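Deseasin MCP-01 (PDB 3VV3) degrades collagen as a bacterial collagenolytic serine protease of the subtilisin family, with calcium ions bound in its catalytic domain. Local coordinates at residues W13-E18 / T273-G278; V44-I49 / A279-L284; S224-D229 / S236-G241. One frame throughout, in Å; residues are numbered along the deposited sequence.

In the fold
From the N terminus the chain first lays down the loop 13-18, then the segment 44-49, leading into strand 45-50, and both wait for helix 269-284, far along the sequence. Contact 1 closes a loop of about 250 residues when 273-278 reaches 13-18; contact 2 closes a second when 279-284 meets 44-49. Since the N-terminal segments come in the same order as their helical partners, the two loops cross. Contact 3, a short closure between 224-229 and 236-241, lies within both. Contacts 1 and 2 use successive parts of one helix, tying it to the N-terminal loop and the parallel sheet; contact 3 joins strand 222-228 to the loop that follows it, and its Ile225 packs against Val276.

Contact 1: residues W13-E18 / T273-G278; sequences WGLNNE and TPHVAG
The imidazole of His275 is the flat group here, and Leu15 meets it at an edge: the methyl CD2 lies near the ring plane, 4.1 Å from ND1 and 4.2 Å from CE1. Gly14 approaches the same ring obliquely, its CA 4.4 Å from CE1. All of this is van der Waals contact, with no hydrogen bond joining the two segments. Leu15 reaches the ring with one branch. Its CG stands beside the backbone N (chi1 -57°), and the extended second torsion sends CD1 away, 6.2 Å from His275 ND1, while CD2 turns in. The histidine points at the loop from the helix, so the backbones stay well apart, the CA atoms of Gly14 and His275 being 8.3 Å from each other. The absence of a side chain at Gly14 matters to this fit, because a beta carbon there would lie tight against CE1.

The sequence TPHVAG belongs to the conserved serine motif of subtilases, just beyond Ser270, the probable nucleophile. Pro274, with no N-H to give, kinks the helix here. Gly14 and Leu15 are tied by backbone bonds to Ile29 and Ala31, beside the calcium ligands Asp26, Asp28 and Asp30. His275 also packs on Ala249 and Pro250 of strand 247-250 and on Thr112 of helix 105-114, so its side chain sits where loop, sheet edge and two helices converge.

Contact 2: residues V44-I49 / A279-L284; sequences VVVGVI and AAALVL
Val44 lies against Ala281 and Leu284 where helix 269-284 packs on the parallel sheet of the alpha/beta subtilisin fold, just before strand 45-50, an interior strand of the sheet. Its CB points at the helix and stands 4.2 Å from Ala281 O. From there the side chain forks. CG1, anti to the backbone N (chi1 175°), touches both Ala281 O and Ala281 CB, each at 3.7 Å, with Leu284 CB farther off, 4.5 Å from CG1. CG2 meets backbone instead, lying 4.0 Å from the carbonyl oxygens of Ala281 and Leu284. The valine thus lies over one helical turn by van der Waals contact, on carbonyl oxygens as well as on CB atoms, with no hydrogen bond. Cutting it back to an alanine removes both methyls and is likely to open a gap over that turn, leaving Ala281 CB with Val46 as its strand neighbour and the two carbonyl oxygens without the methyls that lie on them.

Two residues along, Val46 points to the same side, while Val45 between them points away. Helix 105-114 covers this side too, with Ile113 packing on Val46, and Ala280 and Leu284 continue the helix packing onto Val168 of the adjacent strand 166-171. The small side chain of Ala281 lets the helix come close, and its CB is touched by both valines. The approach of Val46 is tighter than ordinary van der Waals contact: its CG2 is just 3.4 Å from Ala281 CB.

Contact 3: residues S224-D229 / S236-G241; sequences SIASTD and SFSQWG
The hydroxyl of Ser238 is gripped twice. OG accepts the backbone N-H of Ser227 at 2.9 Å in a nearly straight bond (171°), and it donates to the neighbouring Gln239 O at 2.8 Å, arriving in the carbonyl plane on a lone pair. Both its donor and its acceptor roles are therefore used, which should fix the rotation of the side chain. The serine reaches across to the strand because its OG swings opposite the backbone N (chi1 -171°), so that a side chain rather than a main-chain pairing joins the strand to this non-regular segment. Ala226 packs beside the bond, its CB 3.4 Å from Ser238 OG.

Ser227 also meets Phe237, whose ring swings back to the strand and comes obliquely to the hydroxyl, CZ lying 3.5 Å from Ser227 OG. The polar partner of that OG is Ser235 OG. Farther along, a water gives a proton to Asp229 OD2 and accepts from Ser236 N, bridging the strand's exit to the returning chain; Ser236 OG bonds Gly144 N of the second subunit.

Strand 222-228 runs between 195-199 and 247-250 in the parallel sheet, Ala226 being bonded through its backbone to Met247 and Ala249. Ile225, whose CB points away from 236-241, packs on Ala272 of helix 269-284, and both Ser227 and Ser238 touch Thr269 where that helix begins.

Contact 1: residues W13-E18 / T273-G278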
loop_
_atom_site.group_PDB
_atom_site.type_symbol
_atom_site.label_atom_id
_atom_site.label_comp_id
_atom_site.label_asym_id
_atom_site.label_seq_id
_atom_site.Cartn_x
_atom_site.Cartn_y
_atom_site.Cartn_z
ATOM N N TRP A 13 -8.355 17.525 -2.020
ATOM C CA TRP A 13 -7.456 18.672 -2.024
ATOM C C TRP A 13 -6.611 18.728 -3.307
ATOM O O TRP A 13 -6.268 19.804 -3.798
ATOM C CB TRP A 13 -6.558 18.648 -0.778
ATOM C CG TRP A 13 -5.552 17.534 -0.810
ATOM C CD1 TRP A 13 -5.661 16.300 -0.234
ATOM C CD2 TRP A 13 -4.292 17.559 -1.476
ATOM N NE1 TRP A 13 -4.533 15.558 -0.496
ATOM C CE2 TRP A 13 -3.675 16.311 -1.255
ATOM C CE3 TRP A 13 -3.616 18.523 -2.231
ATOM C CZ2 TRP A 13 -2.418 15.997 -1.773
ATOM C CZ3 TRP A 13 -2.371 18.215 -2.739
ATOM C CH2 TRP A 13 -1.783 16.959 -2.510
ATOM N N GLY A 14 -6.286 17.562 -3.862
ATOM C CA GLY A 14 -5.470 17.510 -5.063
ATOM C C GLY A 14 -6.112 18.221 -6.241
ATOM O O GLY A 14 -5.423 18.759 -7.105
ATOM N N LEU A 15 -7.440 18.208 -6.280
ATOM C CA LEU A 15 -8.173 18.867 -7.361
ATOM C C LEU A 15 -8.383 20.343 -7.031
ATOM O O LEU A 15 -8.269 21.229 -7.897
ATOM C CB LEU A 15 -9.529 18.189 -7.593
ATOM C CG LEU A 15 -9.526 16.688 -7.917
ATOM C CD1 LEU A 15 -10.944 16.205 -8.203
ATOM C CD2 LEU A 15 -8.613 16.404 -9.108
ATOM N N ASN A 16 -8.687 20.601 -5.763
ATOM C CA ASN A 16 -8.908 21.964 -5.294
ATOM C C ASN A 16 -8.524 22.077 -3.823
ATOM O O ASN A 16 -9.122 21.432 -2.969
ATOM C CB ASN A 16 -10.370 22.357 -5.492
ATOM C CG ASN A 16 -10.625 23.821 -5.187
ATOM O OD1 ASN A 16 -11.333 24.158 -4.233
ATOM N ND2 ASN A 16 -10.045 24.698 -5.995
ATOM N N ASN A 17 -7.509 22.886 -3.548
ATOM C CA ASN A 17 -6.961 23.024 -2.205
ATOM C C ASN A 17 -7.147 24.466 -1.730
ATOM O O ASN A 17 -6.604 25.392 -2.336
ATOM C CB ASN A 17 -5.469 22.675 -2.244
ATOM C CG ASN A 17 -4.867 22.461 -0.864
ATOM O OD1 ASN A 17 -5.483 22.757 0.164
ATOM N ND2 ASN A 17 -3.643 21.948 -0.842
ATOM N N GLU A 18 -7.937 24.650 -0.692
ATOM C CA GLU A 18 -8.105 25.940 -0.009
ATOM C C GLU A 18 -7.527 25.895 1.395
ATOM O O GLU A 18 -7.739 26.774 2.174
ATOM C CB GLU A 18 -9.560 26.319 0.141
ATOM C CG GLU A 18 -10.409 25.869 -0.983
ATOM C CD GLU A 18 -10.728 26.954 -1.949
ATOM O OE1 GLU A 18 -9.869 27.787 -2.122
ATOM O OE2 GLU A 18 -11.829 26.931 -2.529
ATOM N N THR A 273 -0.021 9.064 -9.872
ATOM C CA THR A 273 -0.063 8.610 -11.257
ATOM C C THR A 273 -1.406 8.872 -11.965
ATOM O O THR A 273 -1.420 9.432 -13.072
ATOM C CB THR A 273 0.379 7.127 -11.319
ATOM O OG1 THR A 273 1.743 7.052 -10.876
ATOM C CG2 THR A 273 0.283 6.553 -12.724
ATOM N N PRO A 274 -2.534 8.497 -11.335
ATOM C CA PRO A 274 -3.829 8.733 -11.994
ATOM C C PRO A 274 -4.249 10.204 -12.092
ATOM O O PRO A 274 -5.073 10.512 -12.947
ATOM C CB PRO A 274 -4.822 7.923 -11.140
ATOM C CG PRO A 274 -4.155 7.807 -9.803
ATOM C CD PRO A 274 -2.685 7.648 -10.137
ATOM N N HIS A 275 -3.715 11.099 -11.261
ATOM C CA HIS A 275 -3.956 12.520 -11.520
ATOM C C HIS A 275 -3.362 12.882 -12.881
ATOM O O HIS A 275 -3.979 13.603 -13.678
ATOM C CB HIS A 275 -3.364 13.419 -10.425
ATOM C CG HIS A 275 -4.106 13.352 -9.125
ATOM N ND1 HIS A 275 -5.144 14.206 -8.807
ATOM C CD2 HIS A 275 -3.966 12.519 -8.066
ATOM C CE1 HIS A 275 -5.606 13.903 -7.607
ATOM N NE2 HIS A 275 -4.904 12.883 -7.135
ATOM N N VAL A 276 -2.160 12.365 -13.142
ATOM C CA VAL A 276 -1.473 12.632 -14.404
ATOM C C VAL A 276 -2.137 11.919 -15.589
ATOM O O VAL A 276 -2.343 12.527 -16.652
ATOM C CB VAL A 276 0.031 12.276 -14.331
ATOM C CG1 VAL A 276 0.695 12.496 -15.690
ATOM C CG2 VAL A 276 0.717 13.117 -13.255
ATOM N N ALA A 277 -2.488 10.648 -15.415
ATOM C CA ALA A 277 -3.199 9.939 -16.474
ATOM C C ALA A 277 -4.532 10.629 -16.759
ATOM O O ALA A 277 -4.926 10.808 -17.920
ATOM C CB ALA A 277 -3.422 8.471 -16.104
ATOM N N GLY A 278 -5.224 11.027 -15.700
ATOM C CA GLY A 278 -6.465 11.772 -15.844
ATOM C C GLY A 278 -6.246 13.083 -16.575
ATOM O O GLY A 278 -7.017 13.438 -17.473
#

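Contact 2: residues V44-I49 / A279-L284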
loop_
_atom_site.group_PDB
_atom_site.type_symbol
_atom_site.label_atom_id
_atom_site.label_comp_id
_atom_site.label_asym_id
_atom_site.label_seq_id
_atom_site.Cartn_x
_atom_site.Cartn_y
_atom_site.Cartn_z
ATOM N N VAL A 44 -12.741 9.652 -25.064
ATOM C CA VAL A 44 -11.346 9.436 -24.678
ATOM C C VAL A 44 -11.265 8.203 -23.787
ATOM O O VAL A 44 -11.972 8.112 -22.792
ATOM C CB VAL A 44 -10.780 10.661 -23.920
ATOM C CG1 VAL A 44 -9.361 10.380 -23.416
ATOM C CG2 VAL A 44 -10.785 11.890 -24.811
ATOM N N VAL A 45 -10.408 7.253 -24.147
ATOM C CA VAL A 45 -10.345 5.995 -23.423
ATOM C C VAL A 45 -9.026 5.895 -22.670
ATOM O O VAL A 45 -7.968 6.147 -23.228
ATOM C CB VAL A 45 -10.502 4.796 -24.381
ATOM C CG1 VAL A 45 -10.578 3.499 -23.594
ATOM C CG2 VAL A 45 -11.747 4.981 -25.246
ATOM N N VAL A 46 -9.106 5.550 -21.390
ATOM C CA VAL A 46 -7.912 5.374 -20.574
ATOM C C VAL A 46 -7.861 3.941 -20.060
ATOM O O VAL A 46 -8.846 3.431 -19.534
ATOM C CB VAL A 46 -7.912 6.325 -19.360
ATOM C CG1 VAL A 46 -6.658 6.111 -18.520
ATOM C CG2 VAL A 46 -7.987 7.776 -19.814
ATOM N N GLY A 47 -6.710 3.293 -20.198
ATOM C CA GLY A 47 -6.554 1.942 -19.691
ATOM C C GLY A 47 -5.931 1.944 -18.309
ATOM O O GLY A 47 -4.958 2.661 -18.065
ATOM N N VAL A 48 -6.499 1.151 -17.401
ATOM C CA VAL A 48 -5.942 1.013 -16.054
ATOM C C VAL A 48 -5.447 -0.417 -15.877
ATOM O O VAL A 48 -6.233 -1.363 -15.920
ATOM C CB VAL A 48 -6.982 1.354 -14.962
ATOM C CG1 VAL A 48 -6.427 1.045 -13.568
ATOM C CG2 VAL A 48 -7.415 2.808 -15.079
ATOM N N ILE A 49 -4.131 -0.559 -15.712
ATOM C CA ILE A 49 -3.494 -1.862 -15.539
ATOM C C ILE A 49 -3.163 -2.036 -14.057
ATOM O O ILE A 49 -2.276 -1.360 -13.518
ATOM C CB ILE A 49 -2.234 -1.962 -16.425
ATOM C CG1 ILE A 49 -2.634 -1.783 -17.902
ATOM C CG2 ILE A 49 -1.500 -3.296 -16.179
ATOM C CD1 ILE A 49 -1.446 -1.760 -18.912
ATOM N N ALA A 279 -5.199 13.814 -16.197
ATOM C CA ALA A 279 -4.894 15.069 -16.872
ATOM C C ALA A 279 -4.579 14.847 -18.355
ATOM O O ALA A 279 -4.992 15.637 -19.205
ATOM C CB ALA A 279 -3.755 15.806 -16.176
ATOM N N ALA A 280 -3.856 13.772 -18.664
ATOM C CA ALA A 280 -3.541 13.456 -20.052
ATOM C C ALA A 280 -4.828 13.242 -20.835
ATOM O O ALA A 280 -4.982 13.765 -21.946
ATOM C CB ALA A 280 -2.637 12.219 -20.149
ATOM N N ALA A 281 -5.748 12.469 -20.265
ATOM C CA ALA A 281 -7.035 12.221 -20.921
ATOM C C ALA A 281 -7.820 13.519 -21.117
ATOM O O ALA A 281 -8.452 13.716 -22.158
ATOM C CB ALA A 281 -7.855 11.208 -20.139
ATOM N N LEU A 282 -7.786 14.399 -20.117
ATOM C CA LEU A 282 -8.485 15.683 -20.228
ATOM C C LEU A 282 -7.901 16.543 -21.350
ATOM O O LEU A 282 -8.642 17.155 -22.131
ATOM C CB LEU A 282 -8.466 16.446 -18.890
ATOM C CG LEU A 282 -9.481 17.597 -18.800
ATOM C CD1 LEU A 282 -10.888 17.058 -19.038
ATOM C CD2 LEU A 282 -9.412 18.283 -17.446
ATOM N N VAL A 283 -6.576 16.573 -21.445
ATOM C CA VAL A 283 -5.898 17.282 -22.526
ATOM C C VAL A 283 -6.348 16.742 -23.890
ATOM O O VAL A 283 -6.610 17.506 -24.815
ATOM C CB VAL A 283 -4.360 17.169 -22.403
ATOM C CG1 VAL A 283 -3.683 17.646 -23.680
ATOM C CG2 VAL A 283 -3.848 17.959 -21.187
ATOM N N LEU A 284 -6.447 15.421 -24.004
ATOM C CA LEU A 284 -6.811 14.805 -25.279
ATOM C C LEU A 284 -8.281 15.039 -25.623
ATOM O O LEU A 284 -8.712 14.764 -26.745
ATOM C CB LEU A 284 -6.495 13.311 -25.259
ATOM C CG LEU A 284 -5.009 12.949 -25.300
ATOM C CD1 LEU A 284 -4.815 11.456 -24.995
ATOM C CD2 LEU A 284 -4.420 13.297 -26.657
#

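Contact 3: residues S224-D229 / S236-G241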
loop_
_atom_site.group_PDB
_atom_site.type_symbol
_atom_site.label_atom_id
_atom_site.label_comp_id
_atom_site.label_asym_id
_atom_site.label_seq_id
_atom_site.Cartn_x
_atom_site.Cartn_y
_atom_site.Cartn_z
ATOM N N SER A 224 7.044 9.301 -15.770
ATOM C CA SER A 224 7.262 8.781 -14.418
ATOM C C SER A 224 6.923 9.831 -13.386
ATOM O O SER A 224 7.431 10.955 -13.452
ATOM C CB SER A 224 8.727 8.352 -14.213
ATOM O OG SER A 224 9.069 7.298 -15.083
ATOM N N ILE A 225 6.100 9.455 -12.412
ATOM C CA ILE A 225 5.469 10.443 -11.539
ATOM C C ILE A 225 5.832 10.291 -10.057
ATOM O O ILE A 225 5.645 9.227 -9.474
ATOM C CB ILE A 225 3.935 10.387 -11.706
ATOM C CG1 ILE A 225 3.557 10.596 -13.183
ATOM C CG2 ILE A 225 3.256 11.399 -10.796
ATOM C CD1 ILE A 225 4.153 11.852 -13.791
ATOM N N ALA A 226 6.356 11.365 -9.464
ATOM C CA ALA A 226 6.576 11.425 -8.019
ATOM C C ALA A 226 5.321 11.975 -7.362
ATOM O O ALA A 226 4.474 12.589 -8.028
ATOM C CB ALA A 226 7.789 12.311 -7.692
ATOM N N SER A 227 5.211 11.781 -6.050
ATOM C CA SER A 227 4.041 12.216 -5.303
ATOM C C SER A 227 4.295 13.515 -4.536
ATOM O O SER A 227 5.373 13.720 -3.982
ATOM C CB SER A 227 3.612 11.119 -4.321
ATOM O OG SER A 227 2.548 11.568 -3.496
ATOM N N THR A 228 3.282 14.376 -4.505
ATOM C CA THR A 228 3.312 15.605 -3.706
ATOM C C THR A 228 2.176 15.616 -2.691
ATOM O O THR A 228 1.211 14.844 -2.802
ATOM C CB THR A 228 3.219 16.865 -4.601
ATOM O OG1 THR A 228 1.976 16.864 -5.323
ATOM C CG2 THR A 228 4.371 16.900 -5.590
ATOM N N ASP A 229 2.282 16.503 -1.700
ATOM C CA ASP A 229 1.290 16.579 -0.639
ATOM C C ASP A 229 0.538 17.913 -0.615
ATOM O O ASP A 229 0.712 18.767 -1.494
ATOM C CB ASP A 229 1.915 16.272 0.737
ATOM C CG ASP A 229 2.911 17.340 1.194
ATOM O OD1 ASP A 229 2.843 18.494 0.718
ATOM O OD2 ASP A 229 3.771 17.014 2.046
ATOM N N SER A 236 6.742 12.681 1.709
ATOM C CA SER A 236 7.915 12.119 2.382
ATOM C C SER A 236 8.294 10.722 1.890
ATOM O O SER A 236 9.473 10.378 1.876
ATOM C CB SER A 236 7.756 12.136 3.905
ATOM O OG SER A 236 6.505 11.605 4.285
ATOM N N PHE A 237 7.298 9.934 1.486
ATOM C CA PHE A 237 7.533 8.582 0.982
ATOM C C PHE A 237 8.000 8.515 -0.471
ATOM O O PHE A 237 8.467 7.473 -0.918
ATOM C CB PHE A 237 6.269 7.720 1.136
ATOM C CG PHE A 237 5.047 8.314 0.479
ATOM C CD1 PHE A 237 4.881 8.238 -0.894
ATOM C CD2 PHE A 237 4.070 8.943 1.238
ATOM C CE1 PHE A 237 3.767 8.790 -1.513
ATOM C CE2 PHE A 237 2.930 9.501 0.628
ATOM C CZ PHE A 237 2.784 9.423 -0.751
ATOM N N SER A 238 7.882 9.610 -1.215
ATOM C CA SER A 238 8.073 9.527 -2.667
ATOM C C SER A 238 9.508 9.254 -3.097
ATOM O O SER A 238 10.442 9.857 -2.590
ATOM C CB SER A 238 7.589 10.806 -3.361
ATOM O OG SER A 238 7.578 10.641 -4.781
ATOM N N GLN A 239 9.667 8.371 -4.071
ATOM C CA GLN A 239 10.942 8.253 -4.763
ATOM C C GLN A 239 11.062 9.431 -5.738
ATOM O O GLN A 239 10.080 10.129 -6.003
ATOM C CB GLN A 239 11.051 6.884 -5.457
ATOM C CG GLN A 239 11.398 5.769 -4.450
ATOM C CD GLN A 239 11.175 4.362 -4.970
ATOM O OE1 GLN A 239 11.807 3.919 -5.942
ATOM N NE2 GLN A 239 10.291 3.639 -4.309
ATOM N N TRP A 240 12.271 9.680 -6.226
ATOM C CA TRP A 240 12.509 10.793 -7.140
ATOM C C TRP A 240 13.625 10.375 -8.084
ATOM O O TRP A 240 14.108 9.249 -8.011
ATOM C CB TRP A 240 12.891 12.069 -6.370
ATOM C CG TRP A 240 14.201 11.947 -5.642
ATOM C CD1 TRP A 240 15.445 12.258 -6.124
ATOM C CD2 TRP A 240 14.400 11.448 -4.313
ATOM N NE1 TRP A 240 16.405 11.991 -5.172
ATOM C CE2 TRP A 240 15.787 11.496 -4.052
ATOM C CE3 TRP A 240 13.541 10.976 -3.317
ATOM C CZ2 TRP A 240 16.331 11.083 -2.834
ATOM C CZ3 TRP A 240 14.089 10.567 -2.104
ATOM C CH2 TRP A 240 15.466 10.626 -1.878
ATOM N N GLY A 241 14.020 11.262 -8.989
ATOM C CA GLY A 241 15.134 10.974 -9.881
ATOM C C GLY A 241 15.330 12.108 -10.868
ATOM O O GLY A 241 14.452 12.379 -11.677
HETATM O O HOH W 1 4.704 14.577 3.051
#